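PDB 1RC6: (S)-ureidoglycine aminohydrolase from Escherichia coli, which catalyses the manganese-dependent hydrolysis of (S)-ureidoglycine to (S)-ureidoglycolate and ammonia, the second stereospecific hydrolysis step of allantoin degradation. Local coordinates for residues G90-A96 against M117-Q123; N180-F186 against F247-K253. All coordinates share one frame; numbering follows the deposited sequence.

Contact 1 of 2, residues G90-A96 against M117-Q123; sequences GNITAKA and MTFVNAQ
Thr93 and Val120 form a hydrogen-bonded pair in an antiparallel strand pairing of the N-terminal cupin domain. Strand 91-96 is the middle of three; strand 99-104 flanks it on the other side.

Five backbone bonds join the segments. Thr93 N donates to Val120 O at 2.8 Å, and Lys95 N to Thr118 O. Val120 N and Thr118 N return bonds to Thr93 O and Lys95 O. Ala122 N to Asn91 O extends the pairing past the strand end.

Apolar contact lies on the face of Ala94 and Phe119. Ile92 CD1 meets Phe119 CB at 3.9 Å. The Phe119 ring leads on to Leu85 of strand 81-89. On the other face Thr118 OG1 lies against Lys95 CB and gives a weak bond to Lys95 O (3.3 Å).

Where the pairing ends, Gln123 reaches back over Gly90 and Asn91. Its CG lies between backbone N and carbonyl carbon (chi1 69°), and the extended chain brings OE1 to 3.5 Å from Gly90 CA. An alanine here would lose that amide and is likely to leave a gap beside Gly90 and Asn91. Asn121 makes an Asx turn: its OD1, also bonded to Ser127, accepts from Gln123 N at 3.1 Å.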
# COMPACT_ATOMS: atom_id res chain seq x y z
N GLY A 90 -11.08 10.44 -2.33
CA GLY A 90 -10.94 11.87 -2.49
C GLY A 90 -10.29 12.23 -3.79
O GLY A 90 -10.36 11.48 -4.76
N ASN A 91 -9.64 13.39 -3.83
CA ASN A 91 -8.99 13.86 -5.03
C ASN A 91 -7.77 14.65 -4.68
O ASN A 91 -7.83 15.56 -3.86
CB ASN A 91 -9.92 14.76 -5.85
CG ASN A 91 -10.92 13.98 -6.63
OD1 ASN A 91 -11.89 13.47 -6.07
ND2 ASN A 91 -10.70 13.84 -7.94
N ILE A 92 -6.66 14.31 -5.33
CA ILE A 92 -5.40 14.99 -5.08
C ILE A 92 -4.76 15.39 -6.39
O ILE A 92 -5.22 15.04 -7.48
CB ILE A 92 -4.41 14.08 -4.32
CG1 ILE A 92 -3.87 13.00 -5.25
CG2 ILE A 92 -5.10 13.41 -3.14
CD1 ILE A 92 -2.45 12.63 -4.95
N THR A 93 -3.67 16.14 -6.28
CA THR A 93 -2.94 16.60 -7.44
C THR A 93 -1.49 16.23 -7.20
O THR A 93 -0.82 16.80 -6.34
CB THR A 93 -3.07 18.13 -7.60
OG1 THR A 93 -4.43 18.45 -7.86
CG2 THR A 93 -2.21 18.63 -8.75
N ALA A 94 -1.01 15.26 -7.95
CA ALA A 94 0.36 14.82 -7.81
C ALA A 94 1.22 15.42 -8.89
O ALA A 94 0.73 15.80 -9.96
CB ALA A 94 0.42 13.30 -7.88
N LYS A 95 2.51 15.51 -8.62
CA LYS A 95 3.44 16.05 -9.58
C LYS A 95 4.77 15.32 -9.54
O LYS A 95 5.31 15.05 -8.47
CB LYS A 95 3.66 17.54 -9.32
CG LYS A 95 2.42 18.39 -9.59
CD LYS A 95 2.72 19.89 -9.48
CE LYS A 95 1.54 20.71 -9.99
NZ LYS A 95 1.89 22.14 -10.13
N ALA A 96 5.28 14.99 -10.72
CA ALA A 96 6.55 14.29 -10.86
C ALA A 96 7.03 14.36 -12.31
O ALA A 96 6.22 14.45 -13.24
CB ALA A 96 6.42 12.82 -10.43
N MET A 117 8.43 13.11 -5.91
CA MET A 117 7.00 13.24 -6.13
C MET A 117 6.44 14.27 -5.15
O MET A 117 6.91 14.38 -4.01
CB MET A 117 6.34 11.88 -5.88
CG MET A 117 4.86 11.92 -5.62
SD MET A 117 4.21 10.38 -4.87
CE MET A 117 4.70 9.13 -6.11
N THR A 118 5.46 15.04 -5.60
CA THR A 118 4.82 16.01 -4.72
C THR A 118 3.34 15.79 -4.90
O THR A 118 2.91 15.30 -5.94
CB THR A 118 5.17 17.47 -5.07
OG1 THR A 118 4.99 17.69 -6.47
CG2 THR A 118 6.61 17.78 -4.66
N PHE A 119 2.57 16.11 -3.88
CA PHE A 119 1.13 15.91 -3.97
C PHE A 119 0.42 16.75 -2.95
O PHE A 119 0.97 17.06 -1.90
CB PHE A 119 0.78 14.43 -3.76
CG PHE A 119 1.42 13.84 -2.55
CD1 PHE A 119 2.57 13.07 -2.66
CD2 PHE A 119 0.90 14.11 -1.29
CE1 PHE A 119 3.21 12.57 -1.52
CE2 PHE A 119 1.53 13.62 -0.14
CZ PHE A 119 2.69 12.85 -0.26
N VAL A 120 -0.80 17.12 -3.27
CA VAL A 120 -1.59 17.94 -2.40
C VAL A 120 -3.04 17.61 -2.60
O VAL A 120 -3.46 17.19 -3.67
CB VAL A 120 -1.39 19.44 -2.70
CG1 VAL A 120 -2.41 20.27 -1.94
CG2 VAL A 120 -0.01 19.86 -2.28
N ASN A 121 -3.79 17.81 -1.53
CA ASN A 121 -5.21 17.58 -1.57
C ASN A 121 -5.76 18.55 -2.61
O ASN A 121 -5.39 19.72 -2.63
CB ASN A 121 -5.82 17.88 -0.23
CG ASN A 121 -7.18 17.31 -0.10
OD1 ASN A 121 -7.79 16.90 -1.09
ND2 ASN A 121 -7.70 17.28 1.12
N ALA A 122 -6.64 18.05 -3.47
CA ALA A 122 -7.21 18.88 -4.52
C ALA A 122 -8.66 19.25 -4.23
O ALA A 122 -9.31 19.91 -5.04
CB ALA A 122 -7.11 18.17 -5.85
N GLN A 123 -9.17 18.83 -3.07
CA GLN A 123 -10.54 19.15 -2.73
C GLN A 123 -10.66 19.76 -1.34
O GLN A 123 -9.67 19.90 -0.63
CB GLN A 123 -11.41 17.90 -2.84
CG GLN A 123 -11.15 16.83 -1.82
CD GLN A 123 -12.00 15.59 -2.08
OE1 GLN A 123 -12.29 14.81 -1.17
NE2 GLN A 123 -12.39 15.40 -3.34

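Contact 2 of 2, residues N180-F186 against F247-K253; sequences NMHILSF and FSYIYSK
His182 lies against Tyr251, its partner in a hydrogen-bonded pair of two antiparallel strands. His182 CB sits over one face of the tyrosine ring, a CH-pi contact 3.9 Å from the centroid. The nearest ring atom is Tyr251 CE1. From CB the histidine turns CG beside its own backbone N (chi1 -57°). CG then lies near Tyr251 CZ and OH. ND1 lies near Tyr251 CE2 and CZ. CE1, further out, meets Lys253 CD at 3.4 Å. The two ring planes are 27° apart but slid along each other, and they barely overlap. Leu167 and Asp169 of strand 166-169 also touch the histidine.

Leu184 runs alongside Tyr249 on the same face. Its CB stands over the tyrosine ring near the rim, and its CD1 reaches Tyr249 OH at 3.4 Å. Further along, Phe186 and Phe247 lie side by side, with Phe186 CD1 4.0 Å from Phe247 CD2. Their rings are inclined at 43°. Phe247 O lies at the edge of the Phe186 ring, in its plane.

The other face is apolar in the middle. Ile183 CG1 packs on Ile250 CB at 3.7 Å. The bent chain of Met181 brings SD to 3.6 Å from Ser252 CB, and CE to Ile250 CG1. Phe84 and Tyr86 of strand 81-89 cover this side.

Backbone bonds run along the pair; Tyr251 N to His182 O is 2.7 Å.

Tyr251 also packs edge-to-face with His202, a probable manganese ligand, whose ND1 bonds to Ser252 O. Tyr249 and Lys253 probably bind substrate. The pair thus forms part of the wall of the C-terminal cupin barrel, with the face of these residues lining the probable active site.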
# COMPACT_ATOMS: atom_id res chain seq x y z
N ASN A 180 5.92 -4.53 -7.53
CA ASN A 180 4.61 -4.38 -8.11
C ASN A 180 3.58 -4.21 -7.01
O ASN A 180 3.81 -4.63 -5.88
CB ASN A 180 4.26 -5.59 -8.97
CG ASN A 180 3.31 -5.25 -10.11
OD1 ASN A 180 3.24 -5.95 -11.12
ND2 ASN A 180 2.56 -4.17 -9.95
N MET A 181 2.48 -3.54 -7.32
CA MET A 181 1.41 -3.31 -6.36
C MET A 181 0.19 -4.05 -6.91
O MET A 181 -0.04 -4.04 -8.12
CB MET A 181 1.09 -1.82 -6.22
CG MET A 181 2.18 -0.94 -5.61
SD MET A 181 2.50 -1.19 -3.83
CE MET A 181 0.89 -1.63 -3.26
N HIS A 182 -0.58 -4.69 -6.05
CA HIS A 182 -1.76 -5.41 -6.51
C HIS A 182 -2.96 -5.10 -5.63
O HIS A 182 -2.82 -4.69 -4.49
CB HIS A 182 -1.53 -6.92 -6.48
CG HIS A 182 -0.36 -7.38 -7.28
ND1 HIS A 182 0.92 -7.40 -6.78
CD2 HIS A 182 -0.27 -7.85 -8.55
CE1 HIS A 182 1.75 -7.86 -7.70
NE2 HIS A 182 1.05 -8.14 -8.78
N ILE A 183 -4.15 -5.31 -6.19
CA ILE A 183 -5.38 -5.12 -5.45
C ILE A 183 -6.18 -6.40 -5.66
O ILE A 183 -6.35 -6.85 -6.79
CB ILE A 183 -6.21 -3.94 -5.99
CG1 ILE A 183 -5.78 -2.64 -5.33
CG2 ILE A 183 -7.70 -4.21 -5.73
CD1 ILE A 183 -6.58 -1.41 -5.78
N LEU A 184 -6.64 -7.01 -4.57
CA LEU A 184 -7.45 -8.22 -4.64
C LEU A 184 -8.86 -7.87 -4.18
O LEU A 184 -9.04 -7.18 -3.17
CB LEU A 184 -6.87 -9.32 -3.75
CG LEU A 184 -6.11 -10.43 -4.48
CD1 LEU A 184 -5.44 -11.37 -3.49
CD2 LEU A 184 -7.08 -11.20 -5.37
N SER A 185 -9.87 -8.33 -4.92
CA SER A 185 -11.25 -8.05 -4.57
C SER A 185 -12.05 -9.34 -4.47
O SER A 185 -11.80 -10.28 -5.22
CB SER A 185 -11.88 -7.12 -5.62
OG SER A 185 -13.00 -6.42 -5.11
N PHE A 186 -12.99 -9.39 -3.52
CA PHE A 186 -13.84 -10.57 -3.31
C PHE A 186 -15.29 -10.14 -3.16
O PHE A 186 -15.67 -9.53 -2.15
CB PHE A 186 -13.45 -11.34 -2.05
CG PHE A 186 -12.12 -12.00 -2.12
CD1 PHE A 186 -10.95 -11.25 -2.03
CD2 PHE A 186 -12.02 -13.38 -2.25
CE1 PHE A 186 -9.69 -11.87 -2.07
CE2 PHE A 186 -10.77 -14.01 -2.29
CZ PHE A 186 -9.60 -13.26 -2.20
N PHE A 247 -14.95 -7.36 -0.28
CA PHE A 247 -13.67 -7.44 0.43
C PHE A 247 -12.47 -7.22 -0.50
O PHE A 247 -12.08 -8.11 -1.25
CB PHE A 247 -13.57 -8.81 1.12
CG PHE A 247 -12.32 -9.00 1.93
CD1 PHE A 247 -11.96 -8.08 2.92
CD2 PHE A 247 -11.52 -10.12 1.74
CE1 PHE A 247 -10.81 -8.27 3.70
CE2 PHE A 247 -10.36 -10.32 2.52
CZ PHE A 247 -10.00 -9.39 3.50
N SER A 248 -11.87 -6.02 -0.46
CA SER A 248 -10.72 -5.74 -1.30
C SER A 248 -9.57 -5.04 -0.58
O SER A 248 -9.79 -4.17 0.26
CB SER A 248 -11.12 -4.88 -2.50
OG SER A 248 -11.35 -3.54 -2.12
N TYR A 249 -8.35 -5.43 -0.91
CA TYR A 249 -7.17 -4.83 -0.31
C TYR A 249 -6.03 -4.65 -1.31
O TYR A 249 -5.89 -5.42 -2.26
CB TYR A 249 -6.69 -5.64 0.88
CG TYR A 249 -6.22 -7.04 0.56
CD1 TYR A 249 -7.10 -8.11 0.56
CD2 TYR A 249 -4.87 -7.29 0.31
CE1 TYR A 249 -6.65 -9.43 0.32
CE2 TYR A 249 -4.40 -8.59 0.07
CZ TYR A 249 -5.29 -9.65 0.08
OH TYR A 249 -4.82 -10.91 -0.15
N ILE A 250 -5.21 -3.63 -1.08
CA ILE A 250 -4.08 -3.34 -1.94
C ILE A 250 -2.84 -3.84 -1.24
O ILE A 250 -2.76 -3.79 -0.01
CB ILE A 250 -3.97 -1.83 -2.20
CG1 ILE A 250 -2.83 -1.55 -3.17
CG2 ILE A 250 -3.79 -1.08 -0.87
CD1 ILE A 250 -2.83 -0.13 -3.70
N TYR A 251 -1.86 -4.33 -1.99
CA TYR A 251 -0.65 -4.83 -1.37
C TYR A 251 0.57 -4.84 -2.28
O TYR A 251 0.47 -5.07 -3.48
CB TYR A 251 -0.88 -6.25 -0.84
CG TYR A 251 -0.93 -7.32 -1.90
CD1 TYR A 251 -2.13 -7.64 -2.55
CD2 TYR A 251 0.22 -8.04 -2.24
CE1 TYR A 251 -2.18 -8.65 -3.52
CE2 TYR A 251 0.17 -9.06 -3.21
CZ TYR A 251 -1.03 -9.35 -3.84
OH TYR A 251 -1.05 -10.34 -4.80
N SER A 252 1.72 -4.60 -1.66
CA SER A 252 2.99 -4.57 -2.36
C SER A 252 3.61 -5.95 -2.48
O SER A 252 3.18 -6.89 -1.84
CB SER A 252 3.94 -3.62 -1.65
OG SER A 252 4.01 -3.93 -0.27
N LYS A 253 4.66 -6.04 -3.29
CA LYS A 253 5.35 -7.29 -3.54
C LYS A 253 6.60 -6.99 -4.35
O LYS A 253 6.51 -6.42 -5.43
CB LYS A 253 4.42 -8.20 -4.35
CG LYS A 253 5.11 -9.24 -5.21
CD LYS A 253 4.18 -9.75 -6.32
CE LYS A 253 4.78 -10.93 -7.09
NZ LYS A 253 4.93 -12.17 -6.26

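From the N terminus the chain first lends strands 20-21 and 26-29 to the sheet of contact 2, then builds the N-terminal cupin domain. There contact 1 closes a loop of 20 residues, which holds strands 99-104 and 107-111. The chain then passes through strands 127-135 and 147-150. Contact 2 opens afterwards, at 180-186. It closes at 247-253 over 60 residues that hold much of the C-terminal cupin, including the probable manganese ligands. The loops are in series and neither nest nor cross. Contacts 1 and 2 do not touch; their centres lie about 22 Å apart. Strand 81-89 lies between them: Leu85 meets side chains of contact 1, and Phe84 and Tyr86 meet those of contact 2.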